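Local coordinates for protein quinoline 2-oxidoreductase large subunit (Pseudomonas putida, PDB 1T3Q) that carries the molybdopterin cytosine dinucleotide cofactor of quinoline 2-oxidoreductase, a molybdenum hydroxylase of the xanthine dehydrogenase family that oxidises quinoline at carbon 2, at residues 12-17 against 666-671; 100-105 against 112-117. All coordinates share one frame; numbering follows the deposited sequence.

Overall arrangement
The two contacts lie on opposite sides of the chain's centre, with their own centres about 45 Å apart, and they share no helix or strand. Contact 1 is partly buried and joins segments 649 residues apart: the N-terminal 12-17 closes on the cofactor-binding loop 666-671, which leads from strand 655-665 to helix 672-692. Contact 2 is buried and local, its segments only seven residues apart in the chain and nested inside the span that contact 1 closes. Each has a single direct hydrogen bond between its segments. Around that bond, contact 1 uses turn and capping polar groups beside a bound cytosine, whereas contact 2 relies on aliphatic packing, a buried carboxylate and bridging waters.

Contact 1. Residues 12-17 against 666-671; sequences KSIGTS and CGTMIN. With MCN (pterin cytosine dinucleotide), chain N.
I14 lays its CG2 methyl against the CG2 methyl of T668, 3.8 Å away, the two side chains crossing at about a right angle; the T668 hydroxyl is taken by G736 O. Next to this, G15 N gives the one hydrogen bond between the segments, to I670 O at 2.8 Å. G15 CA adds a CA-H...O contact with M669 O at 3.2 Å. G15 belongs to a type II turn from S13 to T16, tightened where S13 O accepts both T16 N and T16 OG1, the latter at 2.6 Å in the carbonyl plane. N671 holds CG anti to its own N (chi1 -168°), which sets the amide against S17, OD1 lying 3.5 Å from S17 CA. That OD1 caps I674 N and S17 OG binds M673 N at the start of helix 672-692, while ND2 turns back to V18 O. The other side of 666-671 reads a base: MCN N4 donates to T668 O (2.9 Å), I670 N meets MCN N3 almost straight (178°), and N671 N reaches MCN O2 (3.1 Å). Backbone pairing with the whole Watson-Crick edge of cytosine marks this as the cytosine end of the molybdopterin cytosine dinucleotide site.

Contact 2. Residues 100-105 against 112-117; sequences IQPLLA and VGEIVA
E114 OE1 takes a hydrogen bond from a water 2.6 Å away that also donates to P102 O and accepts from Q101 NE2, tying 100-105 to the carboxylate; the hydroxyl of Y326 is a further partner of OE1. The glutamate reaches there with CG swung beside its carbonyl carbon (chi1 -170°) and the chain extended beyond, crossing the P102 ring at about a right angle. R110 N holds OE2, which rests 3.8 Å from A105 CB, so the buried carboxylate has partners on both oxygens and probably stays ionised. The direct bond between the backbones runs from A105 N to I115 O at 2.8 Å. A second water bridges L103 O and I115 N, and a third donates to both A105 O and V116 O; the segments thus pair through water on each side of one direct bond. L104 lies along one side of the start of strand 115-121, its CD1 meeting I115 CG2 at 3.7 Å and its CD2 lying 3.7 Å from A117 CA. Its chi1 of -104° is away from a staggered value, and the side chain also touches L267 of helix 263-275. Cut back to an alanine, this residue lacks CG and both methyls, which would probably open a gap between I115, A117 and that helix. V116 and A117 both face L48 as a classic beta bulge: the loop that follows strand 99-101 packs on the bulged start of strand 115-121, within the a/b hammerhead domain of the xanthine dehydrogenase family.

Contact 1. Residues 12-17 against 666-671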
ATOM      1  N   LYS B  12     -30.215  18.615  -1.237  1.00 20.70           N
ATOM      2  CA  LYS B  12     -29.541  19.715  -1.911  1.00 20.67           C
ATOM      3  C   LYS B  12     -28.706  19.080  -3.014  1.00 20.01           C
ATOM      4  O   LYS B  12     -28.970  19.295  -4.194  1.00 19.78           O
ATOM      5  CB  LYS B  12     -28.643  20.486  -0.940  1.00 21.40           C
ATOM      6  N   SER B  13     -27.709  18.285  -2.627  1.00 19.70           N
ATOM      7  CA  SER B  13     -26.866  17.591  -3.601  1.00 19.04           C
ATOM      8  C   SER B  13     -27.675  16.416  -4.150  1.00 19.13           C
ATOM      9  O   SER B  13     -27.683  16.152  -5.351  1.00 17.99           O
ATOM     10  CB  SER B  13     -25.581  17.081  -2.940  1.00 20.32           C
ATOM     11  OG  SER B  13     -24.745  16.435  -3.885  1.00 19.08           O
ATOM     12  N   ILE B  14     -28.359  15.710  -3.253  1.00 19.66           N
ATOM     13  CA  ILE B  14     -29.199  14.589  -3.647  1.00 18.64           C
ATOM     14  C   ILE B  14     -30.238  15.090  -4.647  1.00 20.90           C
ATOM     15  O   ILE B  14     -30.923  16.090  -4.397  1.00 20.79           O
ATOM     16  CB  ILE B  14     -29.936  13.983  -2.424  1.00 18.50           C
ATOM     17  CG1 ILE B  14     -28.928  13.307  -1.491  1.00 20.15           C
ATOM     18  CG2 ILE B  14     -30.991  12.985  -2.890  1.00 18.74           C
ATOM     19  CD1 ILE B  14     -29.531  12.810  -0.180  1.00 20.93           C
ATOM     20  N   GLY B  15     -30.349  14.392  -5.774  1.00 21.05           N
ATOM     21  CA  GLY B  15     -31.299  14.776  -6.804  1.00 20.36           C
ATOM     22  C   GLY B  15     -30.636  15.466  -7.984  1.00 20.16           C
ATOM     23  O   GLY B  15     -31.272  15.709  -9.008  1.00 19.77           O
ATOM     24  N   THR B  16     -29.354  15.788  -7.842  1.00 20.49           N
ATOM     25  CA  THR B  16     -28.620  16.452  -8.912  1.00 19.32           C
ATOM     26  C   THR B  16     -27.620  15.501  -9.559  1.00 20.50           C
ATOM     27  O   THR B  16     -27.044  14.636  -8.890  1.00 20.38           O
ATOM     28  CB  THR B  16     -27.879  17.702  -8.390  1.00 19.48           C
ATOM     29  OG1 THR B  16     -26.823  17.315  -7.503  1.00 22.14           O
ATOM     30  CG2 THR B  16     -28.851  18.614  -7.650  1.00 19.62           C
ATOM     31  N   SER B  17     -27.425  15.660 -10.865  1.00 18.71           N
ATOM     32  CA  SER B  17     -26.510  14.803 -11.610  1.00 19.04           C
ATOM     33  C   SER B  17     -25.056  15.250 -11.532  1.00 19.02           C
ATOM     34  O   SER B  17     -24.476  15.692 -12.521  1.00 19.82           O
ATOM     35  CB  SER B  17     -26.958  14.713 -13.068  1.00 17.90           C
ATOM     36  OG  SER B  17     -28.193  14.029 -13.168  1.00 16.42           O
ATOM     37  N   CYS B 666     -37.613   4.774  -8.447  1.00 19.58           N
ATOM     38  CA  CYS B 666     -36.730   4.289  -7.392  1.00 19.20           C
ATOM     39  C   CYS B 666     -36.784   5.310  -6.268  1.00 18.20           C
ATOM     40  O   CYS B 666     -35.780   5.606  -5.620  1.00 17.77           O
ATOM     41  CB  CYS B 666     -35.291   4.143  -7.909  1.00 19.14           C
ATOM     42  SG  CYS B 666     -34.568   5.641  -8.639  1.00 21.23           S
ATOM     43  N   GLY B 667     -37.978   5.848  -6.036  1.00 17.91           N
ATOM     44  CA  GLY B 667     -38.128   6.846  -5.003  1.00 17.72           C
ATOM     45  C   GLY B 667     -37.270   8.035  -5.388  1.00 19.16           C
ATOM     46  O   GLY B 667     -37.175   8.378  -6.567  1.00 20.78           O
ATOM     47  N   THR B 668     -36.636   8.653  -4.404  1.00 17.80           N
ATOM     48  CA  THR B 668     -35.781   9.807  -4.650  1.00 19.30           C
ATOM     49  C   THR B 668     -34.479   9.385  -5.329  1.00 19.65           C
ATOM     50  O   THR B 668     -33.740   8.565  -4.796  1.00 17.35           O
ATOM     51  CB  THR B 668     -35.427  10.519  -3.326  1.00 18.42           C
ATOM     52  OG1 THR B 668     -36.624  11.024  -2.723  1.00 18.92           O
ATOM     53  CG2 THR B 668     -34.457  11.674  -3.571  1.00 20.25           C
ATOM     54  N   MET B 669     -34.208   9.940  -6.507  1.00 19.05           N
ATOM     55  CA  MET B 669     -32.967   9.633  -7.218  1.00 18.74           C
ATOM     56  C   MET B 669     -31.845  10.478  -6.629  1.00 18.60           C
ATOM     57  O   MET B 669     -31.996  11.691  -6.470  1.00 18.38           O
ATOM     58  CB  MET B 669     -33.081   9.967  -8.706  1.00 18.82           C
ATOM     59  CG  MET B 669     -34.060   9.129  -9.497  1.00 21.29           C
ATOM     60  SD  MET B 669     -33.978   9.562 -11.248  1.00 23.74           S
ATOM     61  CE  MET B 669     -34.989  11.032 -11.279  1.00 20.00           C
ATOM     62  N   ILE B 670     -30.718   9.848  -6.312  1.00 18.18           N
ATOM     63  CA  ILE B 670     -29.579  10.579  -5.768  1.00 17.93           C
ATOM     64  C   ILE B 670     -28.895  11.318  -6.916  1.00 18.89           C
ATOM     65  O   ILE B 670     -28.589  12.507  -6.818  1.00 17.72           O
ATOM     66  CB  ILE B 670     -28.543   9.626  -5.141  1.00 18.41           C
ATOM     67  CG1 ILE B 670     -29.187   8.811  -4.017  1.00 15.54           C
ATOM     68  CG2 ILE B 670     -27.350  10.417  -4.607  1.00 15.78           C
ATOM     69  CD1 ILE B 670     -28.288   7.690  -3.512  1.00 17.39           C
ATOM     70  N   ASN B 671     -28.684  10.599  -8.014  1.00 17.62           N
ATOM     71  CA  ASN B 671     -28.005  11.134  -9.183  1.00 18.18           C
ATOM     72  C   ASN B 671     -28.718  10.602 -10.425  1.00 18.89           C
ATOM     73  O   ASN B 671     -28.449   9.488 -10.878  1.00 18.73           O
ATOM     74  CB  ASN B 671     -26.540  10.673  -9.151  1.00 17.66           C
ATOM     75  CG  ASN B 671     -25.673  11.396 -10.156  1.00 16.51           C
ATOM     76  OD1 ASN B 671     -25.938  11.361 -11.353  1.00 16.09           O
ATOM     77  ND2 ASN B 671     -24.618  12.053  -9.669  1.00 16.38           N
TER
HETATM   78  N1  MCN N4921     -28.816   5.295  -7.394  1.00 16.26           N
HETATM   79  C2  MCN N4921     -29.200   6.668  -7.253  1.00 17.71           C
HETATM   80  N3  MCN N4921     -30.455   6.829  -6.684  1.00 16.25           N
HETATM   81  C4  MCN N4921     -31.317   5.818  -6.273  1.00 15.67           C
HETATM   82  C5  MCN N4921     -30.876   4.430  -6.454  1.00 15.91           C
HETATM   83  C6  MCN N4921     -29.641   4.175  -7.002  1.00 17.25           C
HETATM   84  O2  MCN N4921     -28.478   7.562  -7.634  1.00 17.61           O
HETATM   85  N4  MCN N4921     -32.488   6.090  -5.737  1.00 13.95           N
HETATM   86  C1' MCN N4921     -27.380   5.070  -7.998  1.00 15.96           C
HETATM   87  C2D MCN N4921     -26.295   4.805  -6.858  1.00 19.06           C
HETATM   88  O2' MCN N4921     -24.999   5.376  -7.257  1.00 20.10           O
HETATM   89  C3' MCN N4921     -26.307   3.298  -6.712  1.00 20.24           C
HETATM   90  C4D MCN N4921     -26.509   2.778  -8.115  1.00 18.65           C
HETATM   91  O4D MCN N4921     -27.267   3.878  -8.828  1.00 17.65           O
HETATM   92  O3' MCN N4921     -25.030   2.843  -6.143  1.00 22.30           O
HETATM   93  C5' MCN N4921     -27.134   1.358  -8.225  1.00 17.83           C
HETATM   94  O5' MCN N4921     -28.294   1.395  -7.431  1.00 23.29           O
HETATM   95  PA  MCN N4921     -28.608   0.402  -6.244  1.00 20.98           P
HETATM   96  O1A MCN N4921     -28.500   1.210  -4.988  1.00 21.80           O
HETATM   97  O2A MCN N4921     -29.910  -0.265  -6.653  1.00 24.80           O
HETATM   98  O3A MCN N4921     -27.618  -0.888  -6.169  1.00 23.69           O
HETATM   99  PB  MCN N4921     -26.105  -1.026  -5.663  1.00 25.09           P
HETATM  100  O1B MCN N4921     -26.120  -1.964  -4.500  1.00 25.15           O
HETATM  101  O2B MCN N4921     -25.471   0.319  -5.461  1.00 25.71           O
HETATM  102  O3B MCN N4921     -25.358  -1.699  -6.913  1.00 25.61           O
HETATM  103  C10 MCN N4921     -25.419  -3.086  -7.129  1.00 24.40           C
HETATM  104  C9' MCN N4921     -26.351  -3.278  -8.280  1.00 23.70           C
HETATM  105  C8' MCN N4921     -26.335  -4.801  -8.550  1.00 24.73           C
HETATM  106  S8' MCN N4921     -26.943  -5.819  -7.213  1.00 26.68           S
HETATM  107  C7' MCN N4921     -25.942  -5.397  -9.678  1.00 24.68           C
HETATM  108  S7' MCN N4921     -25.912  -7.159  -9.963  1.00 23.51           S
HETATM  109  C6' MCN N4921     -25.387  -4.489 -10.827  1.00 19.96           C
HETATM  110  C7  MCN N4921     -25.971  -3.104 -10.745  1.00 21.70           C
HETATM  111  O9' MCN N4921     -25.777  -2.540  -9.458  1.00 25.06           O
HETATM  112  N5' MCN N4921     -23.874  -4.633 -10.760  1.00 19.96           N
HETATM  113  C4A MCN N4921     -23.289  -3.542 -11.517  1.00 19.82           C
HETATM  114  N8' MCN N4921     -25.317  -2.199 -11.750  1.00 21.01           N
HETATM  115  C4B MCN N4921     -23.937  -2.409 -12.041  1.00 21.18           C
HETATM  116  N1' MCN N4921     -23.324  -1.362 -12.775  1.00 20.95           N
HETATM  117  C2' MCN N4921     -21.992  -1.508 -12.968  1.00 21.14           C
HETATM  118  N2' MCN N4921     -21.364  -0.543 -13.675  1.00 21.33           N
HETATM  119  N3' MCN N4921     -21.265  -2.568 -12.467  1.00 20.91           N
HETATM  120  C4' MCN N4921     -21.816  -3.661 -11.699  1.00 21.48           C
HETATM  121  O4' MCN N4921     -21.110  -4.553 -11.295  1.00 19.82           O

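Contact 2. Residues 100-105 against 112-117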
ATOM      1  N   ILE B 100     -20.843 -28.802   0.667  1.00 21.06           N
ATOM      2  CA  ILE B 100     -19.525 -28.351   1.069  1.00 21.66           C
ATOM      3  C   ILE B 100     -18.717 -28.502  -0.209  1.00 21.69           C
ATOM      4  O   ILE B 100     -18.476 -29.616  -0.662  1.00 19.90           O
ATOM      5  CB  ILE B 100     -18.923 -29.250   2.172  1.00 22.02           C
ATOM      6  CG1 ILE B 100     -19.823 -29.221   3.409  1.00 23.34           C
ATOM      7  CG2 ILE B 100     -17.521 -28.775   2.519  1.00 21.95           C
ATOM      8  CD1 ILE B 100     -19.274 -30.003   4.600  1.00 24.93           C
ATOM      9  N   GLN B 101     -18.346 -27.385  -0.822  1.00 21.68           N
ATOM     10  CA  GLN B 101     -17.580 -27.463  -2.054  1.00 21.17           C
ATOM     11  C   GLN B 101     -16.099 -27.453  -1.747  1.00 19.74           C
ATOM     12  O   GLN B 101     -15.579 -26.497  -1.169  1.00 19.99           O
ATOM     13  CB  GLN B 101     -17.917 -26.297  -2.989  1.00 22.50           C
ATOM     14  CG  GLN B 101     -17.056 -26.279  -4.246  1.00 22.48           C
ATOM     15  CD  GLN B 101     -17.413 -25.155  -5.204  1.00 25.07           C
ATOM     16  OE1 GLN B 101     -18.264 -24.312  -4.909  1.00 24.87           O
ATOM     17  NE2 GLN B 101     -16.754 -25.135  -6.357  1.00 21.21           N
ATOM     18  N   PRO B 102     -15.391 -28.526  -2.126  1.00 19.51           N
ATOM     19  CA  PRO B 102     -13.959 -28.554  -1.852  1.00 18.65           C
ATOM     20  C   PRO B 102     -13.269 -27.527  -2.750  1.00 20.31           C
ATOM     21  O   PRO B 102     -13.705 -27.293  -3.881  1.00 21.58           O
ATOM     22  CB  PRO B 102     -13.579 -29.989  -2.185  1.00 18.75           C
ATOM     23  CG  PRO B 102     -14.475 -30.302  -3.352  1.00 18.77           C
ATOM     24  CD  PRO B 102     -15.811 -29.704  -2.911  1.00 18.50           C
ATOM     25  N   LEU B 103     -12.216 -26.897  -2.243  1.00 21.53           N
ATOM     26  CA  LEU B 103     -11.498 -25.901  -3.030  1.00 22.03           C
ATOM     27  C   LEU B 103     -10.942 -26.574  -4.283  1.00 23.61           C
ATOM     28  O   LEU B 103     -10.972 -26.002  -5.377  1.00 23.48           O
ATOM     29  CB  LEU B 103     -10.385 -25.268  -2.192  1.00 21.60           C
ATOM     30  CG  LEU B 103     -10.869 -24.683  -0.856  1.00 20.39           C
ATOM     31  CD1 LEU B 103      -9.742 -23.907  -0.194  1.00 20.09           C
ATOM     32  CD2 LEU B 103     -12.080 -23.769  -1.081  1.00 24.07           C
ATOM     33  N   LEU B 104     -10.445 -27.796  -4.111  1.00 22.76           N
ATOM     34  CA  LEU B 104      -9.920 -28.588  -5.215  1.00 22.63           C
ATOM     35  C   LEU B 104     -10.595 -29.946  -5.144  1.00 22.63           C
ATOM     36  O   LEU B 104     -10.770 -30.490  -4.056  1.00 21.76           O
ATOM     37  CB  LEU B 104      -8.409 -28.786  -5.090  1.00 23.24           C
ATOM     38  CG  LEU B 104      -7.505 -27.965  -6.005  1.00 23.11           C
ATOM     39  CD1 LEU B 104      -7.656 -26.491  -5.678  1.00 22.77           C
ATOM     40  CD2 LEU B 104      -6.062 -28.411  -5.815  1.00 23.27           C
ATOM     41  N   ALA B 105     -10.983 -30.488  -6.292  1.00 21.59           N
ATOM     42  CA  ALA B 105     -11.613 -31.802  -6.302  1.00 22.97           C
ATOM     43  C   ALA B 105     -10.635 -32.757  -5.623  1.00 23.86           C
ATOM     44  O   ALA B 105      -9.422 -32.636  -5.800  1.00 22.98           O
ATOM     45  CB  ALA B 105     -11.879 -32.250  -7.731  1.00 21.77           C
ATOM     46  N   VAL B 112     -17.182 -30.149 -15.401  1.00 18.08           N
ATOM     47  CA  VAL B 112     -16.089 -29.763 -16.276  1.00 19.78           C
ATOM     48  C   VAL B 112     -15.666 -28.369 -15.855  1.00 19.16           C
ATOM     49  O   VAL B 112     -16.489 -27.452 -15.814  1.00 19.64           O
ATOM     50  CB  VAL B 112     -16.535 -29.734 -17.750  1.00 19.78           C
ATOM     51  CG1 VAL B 112     -15.410 -29.197 -18.626  1.00 21.32           C
ATOM     52  CG2 VAL B 112     -16.925 -31.134 -18.195  1.00 21.87           C
ATOM     53  N   GLY B 113     -14.389 -28.219 -15.525  1.00 18.92           N
ATOM     54  CA  GLY B 113     -13.880 -26.929 -15.101  1.00 18.55           C
ATOM     55  C   GLY B 113     -13.497 -26.875 -13.636  1.00 19.52           C
ATOM     56  O   GLY B 113     -12.831 -25.929 -13.210  1.00 19.58           O
ATOM     57  N   GLU B 114     -13.910 -27.870 -12.850  1.00 18.17           N
ATOM     58  CA  GLU B 114     -13.560 -27.871 -11.432  1.00 18.39           C
ATOM     59  C   GLU B 114     -12.048 -28.001 -11.327  1.00 17.85           C
ATOM     60  O   GLU B 114     -11.430 -28.718 -12.104  1.00 19.85           O
ATOM     61  CB  GLU B 114     -14.237 -29.035 -10.700  1.00 19.55           C
ATOM     62  CG  GLU B 114     -14.121 -28.956  -9.187  1.00 18.68           C
ATOM     63  CD  GLU B 114     -14.995 -29.981  -8.477  1.00 19.93           C
ATOM     64  OE1 GLU B 114     -15.398 -29.715  -7.321  1.00 22.68           O
ATOM     65  OE2 GLU B 114     -15.276 -31.048  -9.072  1.00 20.44           O
ATOM     66  N   ILE B 115     -11.446 -27.307 -10.370  1.00 18.92           N
ATOM     67  CA  ILE B 115     -10.001 -27.355 -10.207  1.00 20.06           C
ATOM     68  C   ILE B 115      -9.563 -28.686  -9.593  1.00 21.03           C
ATOM     69  O   ILE B 115     -10.145 -29.141  -8.615  1.00 20.13           O
ATOM     70  CB  ILE B 115      -9.515 -26.200  -9.311  1.00 20.54           C
ATOM     71  CG1 ILE B 115     -10.078 -24.869  -9.825  1.00 21.32           C
ATOM     72  CG2 ILE B 115      -7.997 -26.154  -9.304  1.00 19.48           C
ATOM     73  CD1 ILE B 115      -9.829 -23.699  -8.889  1.00 22.48           C
ATOM     74  N   VAL B 116      -8.540 -29.308 -10.173  1.00 21.29           N
ATOM     75  CA  VAL B 116      -8.036 -30.576  -9.654  1.00 22.63           C
ATOM     76  C   VAL B 116      -6.604 -30.415  -9.159  1.00 22.56           C
ATOM     77  O   VAL B 116      -6.090 -31.250  -8.412  1.00 23.12           O
ATOM     78  CB  VAL B 116      -8.093 -31.693 -10.723  1.00 24.01           C
ATOM     79  CG1 VAL B 116      -9.518 -31.848 -11.227  1.00 23.10           C
ATOM     80  CG2 VAL B 116      -7.149 -31.381 -11.868  1.00 24.79           C
ATOM     81  N   ALA B 117      -5.959 -29.332  -9.579  1.00 18.92           N
ATOM     82  CA  ALA B 117      -4.595 -29.048  -9.165  1.00 18.45           C
ATOM     83  C   ALA B 117      -4.242 -27.596  -9.438  1.00 19.23           C
ATOM     84  O   ALA B 117      -4.751 -26.995 -10.383  1.00 18.27           O
ATOM     85  CB  ALA B 117      -3.615 -29.965  -9.901  1.00 19.41           C
TER
HETATM   86  O   HOH W   1     -14.736 -27.340  -6.414  1.00 22.23           O
HETATM   87  O   HOH W   2     -12.647 -26.002  -7.745  1.00 20.67           O
HETATM   88  O   HOH W   3      -7.062 -33.165  -6.954  1.00 20.44           O